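Local coordinates for protein metallo-carboxypeptidase (Pseudomonas aeruginosa, PDB 4A39) that is a zinc-dependent metallocarboxypeptidase of the M14 family, probably cleaving residues from the C-terminus of peptide substrates, at residues I278-A284 against F313-Y319; L270-E276 against F345-F351; W188-L193 against S369-Q374. All coordinates share one frame; numbering follows the deposited sequence.

Contact 1. Residues I278-A284 against F313-Y319. With GEM ((2-guanidinoethylmercapto)succinic acid), chain D.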
loop_
_atom_site.group_PDB
_atom_site.type_symbol
_atom_site.label_atom_id
_atom_site.label_comp_id
_atom_site.label_asym_id
_atom_site.label_seq_id
_atom_site.Cartn_x
_atom_site.Cartn_y
_atom_site.Cartn_z
ATOM N N ILE A 278 -13.283 -3.895 1.329
ATOM C CA ILE A 278 -13.809 -3.006 2.363
ATOM C C ILE A 278 -13.582 -1.516 2.125
ATOM O O ILE A 278 -12.447 -1.060 2.035
ATOM C CB ILE A 278 -13.223 -3.412 3.724
ATOM C CG1 ILE A 278 -13.599 -4.868 4.015
ATOM C CG2 ILE A 278 -13.724 -2.482 4.828
ATOM C CD1 ILE A 278 -12.894 -5.463 5.229
ATOM N N PRO A 279 -14.676 -0.737 2.031
ATOM C CA PRO A 279 -14.584 0.708 1.800
ATOM C C PRO A 279 -14.412 1.501 3.098
ATOM O O PRO A 279 -15.202 2.391 3.403
ATOM C CB PRO A 279 -15.903 1.015 1.106
ATOM C CG PRO A 279 -16.853 0.132 1.862
ATOM C CD PRO A 279 -16.082 -1.185 1.978
ATOM N N HIS A 280 -13.373 1.154 3.860
ATOM C CA HIS A 280 -13.068 1.812 5.132
ATOM C C HIS A 280 -11.599 1.589 5.470
ATOM O O HIS A 280 -11.050 0.532 5.176
ATOM C CB HIS A 280 -13.891 1.200 6.276
ATOM C CG HIS A 280 -15.373 1.297 6.087
ATOM N ND1 HIS A 280 -16.084 2.448 6.356
ATOM C CD2 HIS A 280 -16.273 0.398 5.625
ATOM C CE1 HIS A 280 -17.358 2.252 6.068
ATOM N NE2 HIS A 280 -17.499 1.017 5.623
ATOM N N VAL A 281 -10.968 2.587 6.082
ATOM C CA VAL A 281 -9.585 2.449 6.514
ATOM C C VAL A 281 -9.655 1.729 7.861
ATOM O O VAL A 281 -10.498 2.058 8.695
ATOM C CB VAL A 281 -8.912 3.816 6.745
ATOM C CG1 VAL A 281 -7.561 3.620 7.424
ATOM C CG2 VAL A 281 -8.742 4.545 5.424
ATOM N N PHE A 282 -8.790 0.741 8.073
ATOM C CA PHE A 282 -8.782 0.024 9.346
ATOM C C PHE A 282 -7.428 -0.618 9.611
ATOM O O PHE A 282 -6.508 -0.496 8.802
ATOM C CB PHE A 282 -9.882 -1.054 9.386
ATOM C CG PHE A 282 -9.685 -2.174 8.402
ATOM C CD1 PHE A 282 -10.097 -2.041 7.076
ATOM C CD2 PHE A 282 -9.095 -3.367 8.804
ATOM C CE1 PHE A 282 -9.924 -3.088 6.165
ATOM C CE2 PHE A 282 -8.916 -4.419 7.902
ATOM C CZ PHE A 282 -9.334 -4.276 6.580
ATOM N N ALA A 283 -7.307 -1.276 10.760
ATOM C CA ALA A 283 -6.074 -1.959 11.137
ATOM C C ALA A 283 -6.390 -3.351 11.683
ATOM O O ALA A 283 -7.373 -3.533 12.403
ATOM C CB ALA A 283 -5.325 -1.148 12.188
ATOM N N ALA A 284 -5.567 -4.329 11.317
ATOM C CA ALA A 284 -5.731 -5.701 11.794
ATOM C C ALA A 284 -4.598 -5.974 12.783
ATOM O O ALA A 284 -3.426 -5.802 12.443
ATOM C CB ALA A 284 -5.659 -6.679 10.627
ATOM N N PHE A 313 -9.801 7.019 9.885
ATOM C CA PHE A 313 -9.573 5.666 10.371
ATOM C C PHE A 313 -10.755 5.253 11.247
ATOM O O PHE A 313 -11.291 6.070 11.993
ATOM C CB PHE A 313 -8.284 5.667 11.202
ATOM C CG PHE A 313 -7.923 4.330 11.784
ATOM C CD1 PHE A 313 -7.203 3.405 11.039
ATOM C CD2 PHE A 313 -8.320 3.992 13.076
ATOM C CE1 PHE A 313 -6.883 2.150 11.566
ATOM C CE2 PHE A 313 -8.006 2.744 13.612
ATOM C CZ PHE A 313 -7.286 1.821 12.855
ATOM N N GLN A 314 -11.162 3.992 11.157
ATOM C CA GLN A 314 -12.274 3.521 11.972
ATOM C C GLN A 314 -12.034 2.113 12.504
ATOM O O GLN A 314 -11.054 1.464 12.136
ATOM C CB GLN A 314 -13.587 3.618 11.181
ATOM C CG GLN A 314 -13.606 2.881 9.863
ATOM C CD GLN A 314 -13.880 1.409 10.032
ATOM O OE1 GLN A 314 -14.990 1.008 10.386
ATOM N NE2 GLN A 314 -12.871 0.590 9.785
ATOM N N ILE A 315 -12.925 1.642 13.372
ATOM C CA ILE A 315 -12.758 0.331 13.987
ATOM C C ILE A 315 -13.818 -0.728 13.663
ATOM O O ILE A 315 -13.516 -1.921 13.621
ATOM C CB ILE A 315 -12.705 0.476 15.521
ATOM C CG1 ILE A 315 -11.603 1.466 15.903
ATOM C CG2 ILE A 315 -12.458 -0.885 16.175
ATOM C CD1 ILE A 315 -11.645 1.901 17.351
ATOM N N ARG A 316 -15.051 -0.300 13.422
ATOM C CA ARG A 316 -16.108 -1.275 13.163
ATOM C C ARG A 316 -15.899 -2.206 11.987
ATOM O O ARG A 316 -16.170 -3.405 12.078
ATOM C CB ARG A 316 -17.451 -0.591 13.004
ATOM C CG ARG A 316 -18.557 -1.603 12.816
ATOM C CD ARG A 316 -19.869 -0.914 12.858
ATOM N NE ARG A 316 -20.983 -1.832 12.662
ATOM C CZ ARG A 316 -21.416 -2.258 11.481
ATOM N NH1 ARG A 316 -20.823 -1.860 10.370
ATOM N NH2 ARG A 316 -22.474 -3.051 11.406
ATOM N N HIS A 317 -15.452 -1.663 10.866
ATOM C CA HIS A 317 -15.215 -2.481 9.693
ATOM C C HIS A 317 -13.763 -2.937 9.605
ATOM O O HIS A 317 -12.841 -2.202 9.967
ATOM C CB HIS A 317 -15.593 -1.723 8.423
ATOM C CG HIS A 317 -17.067 -1.594 8.215
ATOM N ND1 HIS A 317 -17.813 -0.568 8.754
ATOM C CD2 HIS A 317 -17.936 -2.371 7.529
ATOM C CE1 HIS A 317 -19.078 -0.718 8.404
ATOM N NE2 HIS A 317 -19.179 -1.805 7.660
ATOM N N GLY A 318 -13.574 -4.161 9.128
ATOM C CA GLY A 318 -12.243 -4.714 8.990
ATOM C C GLY A 318 -12.331 -6.221 8.903
ATOM O O GLY A 318 -13.398 -6.767 8.630
ATOM N N TYR A 319 -11.213 -6.900 9.136
ATOM C CA TYR A 319 -11.202 -8.356 9.089
ATOM C C TYR A 319 -11.685 -8.926 10.414
ATOM O O TYR A 319 -11.569 -8.283 11.463
ATOM C CB TYR A 319 -9.788 -8.885 8.813
ATOM C CG TYR A 319 -9.159 -8.370 7.538
ATOM C CD1 TYR A 319 -9.895 -8.291 6.356
ATOM C CD2 TYR A 319 -7.824 -7.971 7.512
ATOM C CE1 TYR A 319 -9.316 -7.819 5.180
ATOM C CE2 TYR A 319 -7.235 -7.501 6.342
ATOM C CZ TYR A 319 -7.987 -7.427 5.181
ATOM O OH TYR A 319 -7.413 -6.952 4.026
HETATM C C8 GEM D . -3.557 -9.312 4.336
HETATM S S7 GEM D . -2.397 -8.236 5.255
HETATM C C6 GEM D . -2.911 -8.582 6.976
HETATM C C5 GEM D . -4.386 -8.960 7.138
HETATM N N3 GEM D . -4.637 -10.302 6.594
HETATM C C1 GEM D . -5.005 -11.283 7.415
HETATM N N4 GEM D . -5.129 -11.038 8.717
HETATM N N2 GEM D . -5.240 -12.505 6.948
HETATM C C9 GEM D . -2.812 -10.330 3.468
HETATM O O14 GEM D . -1.565 -10.377 3.568
HETATM O O15 GEM D . -3.510 -11.042 2.718
HETATM C C10 GEM D . -4.520 -8.480 3.487
HETATM C C11 GEM D . -3.782 -7.656 2.428
HETATM O O12 GEM D . -4.029 -6.430 2.378
HETATM O O13 GEM D . -2.998 -8.274 1.678
HETATM O O HOH W 1 -9.272 -0.796 13.015
HETATM O O HOH W 2 -9.207 -6.030 11.049
#
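Gln314 takes hold of one carbonyl twice: its backbone N lies 3.2 Å and its amide NE2 3.0 Å from Val281 O, and the two donors arrive from opposite faces of the carbonyl plane. To bring NE2 there the side chain folds back, CG sitting between the backbone N and the carbonyl carbon (chi1 56°), and bends again at the next bond. The other N-H of NE2 goes to His317 O at 2.8 Å, while OE1 accepts from His317 N on a lone pair in its carbonyl plane. Three bonds therefore fix the rotation of this buried amide and tie the turn at 314-317 to Val281. Next to it the imidazoles of His280 and His317 form an offset stack, centroids 4.0 Å apart and planes inclined by 15°; Asp356 holds His280 ND1. Phe282 is met from two sides. Gly318 CA sits over the middle of one ring face, a CH-pi contact 3.5 Å from the centroid that the lack of a side chain permits. Beyond it, the edge of Phe282 points at the face of Tyr319 in a T-shaped pair, with planes at 88° and centroids 4.9 Å apart. Tyr319 has Phe282 CZ over its ring centre; Ala284 CB lies at its edge, and GEM C5 is 3.3 Å from its CE2, as befits a wall of the ligand pocket. At the start of 313-319, Val281 CG1 packs on Phe313 CD1 at 3.6 Å, and a water joins Ala283 N to Gln314 O. The contact fastens the loop between helices 294-308 and 332-340 onto the edge strand 282-284, whose other flank pairs with strand 343-350; Phe313 and Gln314 also rest on helix 294-308.

Contact 2. Residues L270-E276 against F345-F351. With ZN (zinc ion), chain C; GEM ((2-guanidinoethylmercapto)succinic acid), chain D.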
loop_
_atom_site.group_PDB
_atom_site.type_symbol
_atom_site.label_atom_id
_atom_site.label_comp_id
_atom_site.label_asym_id
_atom_site.label_seq_id
_atom_site.Cartn_x
_atom_site.Cartn_y
_atom_site.Cartn_z
ATOM N N LEU A 270 4.460 -1.580 11.714
ATOM C CA LEU A 270 3.274 -1.295 10.919
ATOM C C LEU A 270 3.548 -1.780 9.496
ATOM O O LEU A 270 4.539 -1.380 8.881
ATOM C CB LEU A 270 2.974 0.208 10.910
ATOM C CG LEU A 270 2.687 0.865 12.265
ATOM C CD1 LEU A 270 2.408 2.348 12.066
ATOM C CD2 LEU A 270 1.492 0.186 12.925
ATOM N N ASP A 271 2.674 -2.648 8.995
ATOM C CA ASP A 271 2.785 -3.218 7.652
ATOM C C ASP A 271 1.657 -2.566 6.847
ATOM O O ASP A 271 0.485 -2.833 7.087
ATOM C CB ASP A 271 2.619 -4.742 7.762
ATOM C CG ASP A 271 2.873 -5.470 6.458
ATOM O OD1 ASP A 271 3.530 -4.909 5.554
ATOM O OD2 ASP A 271 2.419 -6.625 6.346
ATOM N N ILE A 272 2.021 -1.705 5.898
ATOM C CA ILE A 272 1.036 -0.962 5.112
ATOM C C ILE A 272 0.518 -1.695 3.875
ATOM O O ILE A 272 1.291 -2.048 2.980
ATOM C CB ILE A 272 1.603 0.414 4.689
ATOM C CG1 ILE A 272 2.353 1.063 5.862
ATOM C CG2 ILE A 272 0.460 1.327 4.249
ATOM C CD1 ILE A 272 1.517 1.241 7.134
ATOM N N HIS A 273 -0.804 -1.885 3.836
ATOM C CA HIS A 273 -1.503 -2.601 2.763
ATOM C C HIS A 273 -2.747 -1.858 2.265
ATOM O O HIS A 273 -3.086 -0.776 2.736
ATOM C CB HIS A 273 -1.985 -3.969 3.264
ATOM C CG HIS A 273 -0.891 -4.948 3.565
ATOM N ND1 HIS A 273 -0.638 -6.042 2.765
ATOM C CD2 HIS A 273 -0.022 -5.030 4.600
ATOM C CE1 HIS A 273 0.338 -6.757 3.295
ATOM N NE2 HIS A 273 0.729 -6.166 4.409
ATOM N N GLY A 274 -3.428 -2.489 1.312
ATOM C CA GLY A 274 -4.656 -1.943 0.763
ATOM C C GLY A 274 -5.640 -3.086 0.600
ATOM O O GLY A 274 -5.243 -4.193 0.233
ATOM N N ASP A 275 -6.918 -2.839 0.887
ATOM C CA ASP A 275 -7.935 -3.876 0.756
ATOM C C ASP A 275 -8.913 -3.512 -0.351
ATOM O O ASP A 275 -9.479 -2.423 -0.363
ATOM C CB ASP A 275 -8.704 -4.066 2.063
ATOM C CG ASP A 275 -9.653 -5.253 2.007
ATOM O OD1 ASP A 275 -9.183 -6.403 2.124
ATOM O OD2 ASP A 275 -10.868 -5.034 1.822
ATOM N N GLU A 276 -9.108 -4.451 -1.270
ATOM C CA GLU A 276 -9.986 -4.265 -2.417
ATOM C C GLU A 276 -11.470 -4.170 -2.083
ATOM O O GLU A 276 -12.194 -3.341 -2.643
ATOM C CB GLU A 276 -9.774 -5.420 -3.415
ATOM C CG GLU A 276 -8.353 -5.521 -3.989
ATOM C CD GLU A 276 -7.408 -6.390 -3.161
ATOM O OE1 GLU A 276 -7.676 -6.631 -1.966
ATOM O OE2 GLU A 276 -6.376 -6.823 -3.713
ATOM N N PHE A 345 0.580 -3.919 13.659
ATOM C CA PHE A 345 -0.664 -3.836 12.904
ATOM C C PHE A 345 -0.442 -3.934 11.406
ATOM O O PHE A 345 0.625 -3.582 10.890
ATOM C CB PHE A 345 -1.352 -2.481 13.102
ATOM C CG PHE A 345 -2.127 -2.334 14.377
ATOM C CD1 PHE A 345 -3.279 -3.078 14.601
ATOM C CD2 PHE A 345 -1.753 -1.376 15.314
ATOM C CE1 PHE A 345 -4.054 -2.865 15.739
ATOM C CE2 PHE A 345 -2.520 -1.157 16.455
ATOM C CZ PHE A 345 -3.671 -1.901 16.666
ATOM N N THR A 346 -1.472 -4.404 10.717
ATOM C CA THR A 346 -1.470 -4.427 9.269
ATOM C C THR A 346 -2.420 -3.252 9.049
ATOM O O THR A 346 -3.555 -3.295 9.525
ATOM C CB THR A 346 -2.125 -5.697 8.694
ATOM O OG1 THR A 346 -1.315 -6.840 9.009
ATOM C CG2 THR A 346 -2.260 -5.576 7.189
ATOM N N ILE A 347 -1.954 -2.194 8.393
ATOM C CA ILE A 347 -2.807 -1.035 8.135
ATOM C C ILE A 347 -3.438 -1.251 6.766
ATOM O O ILE A 347 -2.740 -1.566 5.798
ATOM C CB ILE A 347 -1.997 0.295 8.134
ATOM C CG1 ILE A 347 -1.369 0.530 9.516
ATOM C CG2 ILE A 347 -2.906 1.456 7.768
ATOM C CD1 ILE A 347 -2.380 0.669 10.642
ATOM N N GLU A 348 -4.752 -1.073 6.687
ATOM C CA GLU A 348 -5.477 -1.294 5.441
ATOM C C GLU A 348 -6.246 -0.080 4.938
ATOM O O GLU A 348 -7.138 0.425 5.614
ATOM C CB GLU A 348 -6.458 -2.452 5.619
ATOM C CG GLU A 348 -5.830 -3.800 5.942
ATOM C CD GLU A 348 -5.155 -4.440 4.751
ATOM O OE1 GLU A 348 -5.380 -3.980 3.610
ATOM O OE2 GLU A 348 -4.404 -5.418 4.955
ATOM N N MET A 349 -5.888 0.384 3.745
ATOM C CA MET A 349 -6.570 1.507 3.108
ATOM C C MET A 349 -7.379 0.923 1.950
ATOM O O MET A 349 -6.953 -0.035 1.302
ATOM C CB MET A 349 -5.560 2.533 2.601
ATOM C CG MET A 349 -4.866 3.314 3.710
ATOM S SD MET A 349 -3.486 4.272 3.053
ATOM C CE MET A 349 -2.204 2.987 3.000
ATOM N N PRO A 350 -8.551 1.502 1.668
ATOM C CA PRO A 350 -9.426 1.021 0.594
ATOM C C PRO A 350 -9.106 1.415 -0.841
ATOM O O PRO A 350 -8.591 2.500 -1.096
ATOM C CB PRO A 350 -10.784 1.557 1.013
ATOM C CG PRO A 350 -10.422 2.915 1.554
ATOM C CD PRO A 350 -9.186 2.615 2.402
ATOM N N PHE A 351 -9.424 0.517 -1.773
ATOM C CA PHE A 351 -9.264 0.804 -3.195
ATOM C C PHE A 351 -10.498 1.593 -3.624
ATOM O O PHE A 351 -10.493 2.251 -4.664
ATOM C CB PHE A 351 -9.197 -0.481 -4.033
ATOM C CG PHE A 351 -7.828 -1.084 -4.110
ATOM C CD1 PHE A 351 -7.385 -1.966 -3.129
ATOM C CD2 PHE A 351 -6.975 -0.759 -5.154
ATOM C CE1 PHE A 351 -6.107 -2.514 -3.192
ATOM C CE2 PHE A 351 -5.692 -1.300 -5.228
ATOM C CZ PHE A 351 -5.257 -2.182 -4.244
HETATM ZN ZN ZN C . -1.698 -6.616 0.976
HETATM C C8 GEM D . -3.557 -9.312 4.336
HETATM S S7 GEM D . -2.397 -8.236 5.255
HETATM C C6 GEM D . -2.911 -8.582 6.976
HETATM C C5 GEM D . -4.386 -8.960 7.138
HETATM N N3 GEM D . -4.637 -10.302 6.594
HETATM C C1 GEM D . -5.005 -11.283 7.415
HETATM N N4 GEM D . -5.129 -11.038 8.717
HETATM N N2 GEM D . -5.240 -12.505 6.948
HETATM C C9 GEM D . -2.812 -10.330 3.468
HETATM O O14 GEM D . -1.565 -10.377 3.568
HETATM O O15 GEM D . -3.510 -11.042 2.718
HETATM C C10 GEM D . -4.520 -8.480 3.487
HETATM C C11 GEM D . -3.782 -7.656 2.428
HETATM O O12 GEM D . -4.029 -6.430 2.378
HETATM O O13 GEM D . -2.998 -8.274 1.678
HETATM O O HOH W 3 0.955 -8.449 7.864
HETATM O O HOH W 4 -12.191 -0.730 -0.847
#
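Strands 270-275 and 345-350 run parallel, their axes 4.2 Å apart at closest and turned by 36°, and six backbone hydrogen bonds join them: Asp271, His273 and Asp275 each donate N to one carbonyl opposite and offer O to the next amide. These are neighbouring strands of the mixed sheet of the M14 zinc carboxypeptidase fold, the second of them followed only by the edge strand 282-284, and the active site lies on the face that carries Asp271, His273, Thr346 and Glu348. His273 ND1 binds zinc at 2.2 Å, alongside His180, Glu183 and GEM O13. Its other ring nitrogen, NE2, donates to Asp271 OD2 at 2.6 Å; the carboxylate oxygen lies in the imidazole plane, although the donor meets it from above the carboxylate plane. Together with the metal bond, this second-shell bond holds the ring's rotation, and a water links the same OD2 to Thr346 OG1. GEM S7 rests over the ring centre of His273, 3.6 Å above its plane. Glu348, the predicted proton donor or acceptor, bends at chi2 (-74°) so that its carboxylate reaches back across the strand pair: OE2 lies beside His273 CB and 2.8 Å from GEM O12. On the other face Ile272 CD1 leans on Ile347 CB, the two side chains running alongside each other, and helix 185-196 packs over Ile272 and Met349. Here Met349 CE presses on Ile272 CG2 at 3.4 Å, closer than methyl groups normally approach. Back on the zinc side, Thr346 CG2 touches His273 CD2 at 3.5 Å and GEM C6 at 3.1 Å.

Contact 3. Residues W188-L193 against S369-Q374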
loop_
_atom_site.group_PDB
_atom_site.type_symbol
_atom_site.label_atom_id
_atom_site.label_comp_id
_atom_site.label_asym_id
_atom_site.label_seq_id
_atom_site.Cartn_x
_atom_site.Cartn_y
_atom_site.Cartn_z
ATOM N N TRP A 188 2.172 5.540 -1.139
ATOM C CA TRP A 188 1.691 6.918 -1.038
ATOM C C TRP A 188 1.692 7.279 0.449
ATOM O O TRP A 188 2.077 8.385 0.837
ATOM C CB TRP A 188 0.276 7.062 -1.612
ATOM C CG TRP A 188 0.252 7.210 -3.108
ATOM C CD1 TRP A 188 -0.155 6.279 -4.023
ATOM C CD2 TRP A 188 0.657 8.360 -3.860
ATOM N NE1 TRP A 188 -0.031 6.780 -5.295
ATOM C CE2 TRP A 188 0.467 8.054 -5.226
ATOM C CE3 TRP A 188 1.164 9.621 -3.512
ATOM C CZ2 TRP A 188 0.764 8.963 -6.250
ATOM C CZ3 TRP A 188 1.461 10.528 -4.531
ATOM C CH2 TRP A 188 1.258 10.191 -5.885
ATOM N N PHE A 189 1.260 6.331 1.276
ATOM C CA PHE A 189 1.228 6.505 2.732
ATOM C C PHE A 189 2.646 6.850 3.211
ATOM O O PHE A 189 2.841 7.748 4.032
ATOM C CB PHE A 189 0.729 5.200 3.381
ATOM C CG PHE A 189 0.810 5.166 4.895
ATOM C CD1 PHE A 189 2.025 4.931 5.537
ATOM C CD2 PHE A 189 -0.338 5.300 5.672
ATOM C CE1 PHE A 189 2.096 4.825 6.928
ATOM C CE2 PHE A 189 -0.282 5.193 7.065
ATOM C CZ PHE A 189 0.939 4.953 7.695
ATOM N N MET A 190 3.637 6.136 2.687
ATOM C CA MET A 190 5.026 6.372 3.068
ATOM C C MET A 190 5.508 7.756 2.636
ATOM O O MET A 190 6.279 8.397 3.350
ATOM C CB MET A 190 5.929 5.294 2.463
ATOM C CG MET A 190 5.570 3.874 2.891
ATOM S SD MET A 190 5.688 3.592 4.682
ATOM C CE MET A 190 7.464 3.456 4.886
ATOM N N GLU A 191 5.063 8.222 1.471
ATOM C CA GLU A 191 5.464 9.547 0.999
ATOM C C GLU A 191 4.970 10.630 1.963
ATOM O O GLU A 191 5.682 11.591 2.246
ATOM C CB GLU A 191 4.921 9.820 -0.412
ATOM C CG GLU A 191 5.245 11.225 -0.926
ATOM C CD GLU A 191 4.809 11.455 -2.359
ATOM O OE1 GLU A 191 5.234 10.683 -3.243
ATOM O OE2 GLU A 191 4.046 12.413 -2.605
ATOM N N GLY A 192 3.752 10.470 2.467
ATOM C CA GLY A 192 3.206 11.444 3.398
ATOM C C GLY A 192 3.985 11.452 4.697
ATOM O O GLY A 192 4.276 12.512 5.264
ATOM N N LEU A 193 4.324 10.256 5.167
ATOM C CA LEU A 193 5.076 10.092 6.401
ATOM C C LEU A 193 6.430 10.794 6.275
ATOM O O LEU A 193 6.801 11.620 7.115
ATOM C CB LEU A 193 5.255 8.591 6.675
ATOM C CG LEU A 193 5.837 8.096 8.000
ATOM C CD1 LEU A 193 5.488 6.620 8.174
ATOM C CD2 LEU A 193 7.338 8.302 8.026
ATOM N N SER A 369 -3.933 9.082 1.397
ATOM C CA SER A 369 -3.020 8.064 1.911
ATOM C C SER A 369 -1.851 8.776 2.595
ATOM O O SER A 369 -1.419 8.387 3.680
ATOM C CB SER A 369 -2.503 7.190 0.765
ATOM O OG SER A 369 -3.572 6.493 0.140
ATOM N N LYS A 370 -1.349 9.824 1.947
ATOM C CA LYS A 370 -0.254 10.621 2.493
ATOM C C LYS A 370 -0.665 11.218 3.835
ATOM O O LYS A 370 0.112 11.227 4.784
ATOM C CB LYS A 370 0.115 11.754 1.524
ATOM C CG LYS A 370 0.811 11.279 0.253
ATOM C CD LYS A 370 1.149 12.425 -0.693
ATOM C CE LYS A 370 2.156 13.383 -0.085
ATOM N NZ LYS A 370 2.588 14.384 -1.103
ATOM N N ARG A 371 -1.900 11.706 3.909
ATOM C CA ARG A 371 -2.403 12.320 5.136
ATOM C C ARG A 371 -2.495 11.300 6.265
ATOM O O ARG A 371 -2.168 11.602 7.416
ATOM C CB ARG A 371 -3.782 12.950 4.890
ATOM C CG ARG A 371 -4.141 14.057 5.876
ATOM C CD ARG A 371 -5.449 13.795 6.612
ATOM N NE ARG A 371 -6.588 13.570 5.720
ATOM C CZ ARG A 371 -7.078 14.466 4.868
ATOM N NH1 ARG A 371 -6.531 15.671 4.773
ATOM N NH2 ARG A 371 -8.121 14.153 4.105
ATOM N N LEU A 372 -2.943 10.088 5.945
ATOM C CA LEU A 372 -3.052 9.052 6.964
ATOM C C LEU A 372 -1.661 8.759 7.525
ATOM O O LEU A 372 -1.502 8.513 8.724
ATOM C CB LEU A 372 -3.668 7.775 6.382
ATOM C CG LEU A 372 -3.888 6.630 7.378
ATOM C CD1 LEU A 372 -4.955 7.009 8.399
ATOM C CD2 LEU A 372 -4.313 5.380 6.616
ATOM N N GLY A 373 -0.651 8.800 6.659
ATOM C CA GLY A 373 0.707 8.552 7.112
ATOM C C GLY A 373 1.117 9.595 8.135
ATOM O O GLY A 373 1.766 9.292 9.140
ATOM N N GLN A 374 0.733 10.839 7.884
ATOM C CA GLN A 374 1.068 11.916 8.799
ATOM C C GLN A 374 0.285 11.803 10.107
ATOM O O GLN A 374 0.813 12.116 11.177
ATOM C CB GLN A 374 0.812 13.264 8.123
ATOM C CG GLN A 374 1.685 13.468 6.892
ATOM C CD GLN A 374 1.455 14.801 6.215
ATOM O OE1 GLN A 374 0.346 15.102 5.776
ATOM N NE2 GLN A 374 2.506 15.607 6.121
#
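Helices 188-193 and 369-374 pack with their axes only 6.4 Å apart and a signed crossing angle of -51°, a closeness that two glycines make possible. Gly192 CA and Lys370 CA come within 3.7 Å, and backbone meets backbone: Phe189 CA makes a CH...O contact with Ser369 O, and Gly192 CA another with Lys370 O at 3.4 Å. Having no CB, Gly192 leaves room for Lys370 O and Gly373 for Phe189 O. Gly373 CA sits over a face of Phe189, 3.6 Å from the ring centroid and displaced toward the rim, in a CH-pi contact. The ring is brought there by swinging CG opposite the backbone N (chi1 173°), which lays it flat along the neighbouring helix, where CE2 also touches Leu372 CG at 3.9 Å. Lys370 lies across the junction from the other side. Its CB rests on Gly192 CA, its CG on Trp188 O at 3.2 Å, and its CD reaches the indole edge at Trp188 CE3. A bend at chi3 (64°) carries the ammonium to Glu191, where NZ forms a salt bridge of 2.9 Å with OE2, on the lone pair directed away from OE1. Glu195 is a second carboxylate partner of that NZ, and Glu191 OE1 is taken by Arg130 and Tyr126, so the charges at this end are shared within a network. Gln374 CG packs on Gly192 O at 3.2 Å. Phe189, Ser369 and Leu372 all reach Met349 of strand 343-350. The angle and the four-residue spacing of Trp188 with Gly192 and of Ser369 with Gly373 are consistent with ridges-into-grooves packing, here between two helices on one face of the central sheet of the alpha/beta zinc carboxypeptidase fold.

Contact 2 lies between the other two, its centre 9 Å from contact 1 and 12 Å from contact 3. At the sheet edge, contact 1 adds strand 282-284 beside 343-350: Phe282 O and Glu348 N are 2.8 Å apart, a probable hydrogen bond, and Tyr319 OH stands 2.7 Å from Asp275 OD1, probably bonded too. Tyr319 and Glu348 both touch GEM. On the far side, contact 3 packs against the back of the strands, with Ile272 CD1 3.6 Å from Phe189 CE1 and Met349 CG 3.6 Å from Leu372 CD2. Leu372 also touches Val281 of contact 1. The side chain of Phe189 stays about 12 Å from the zinc.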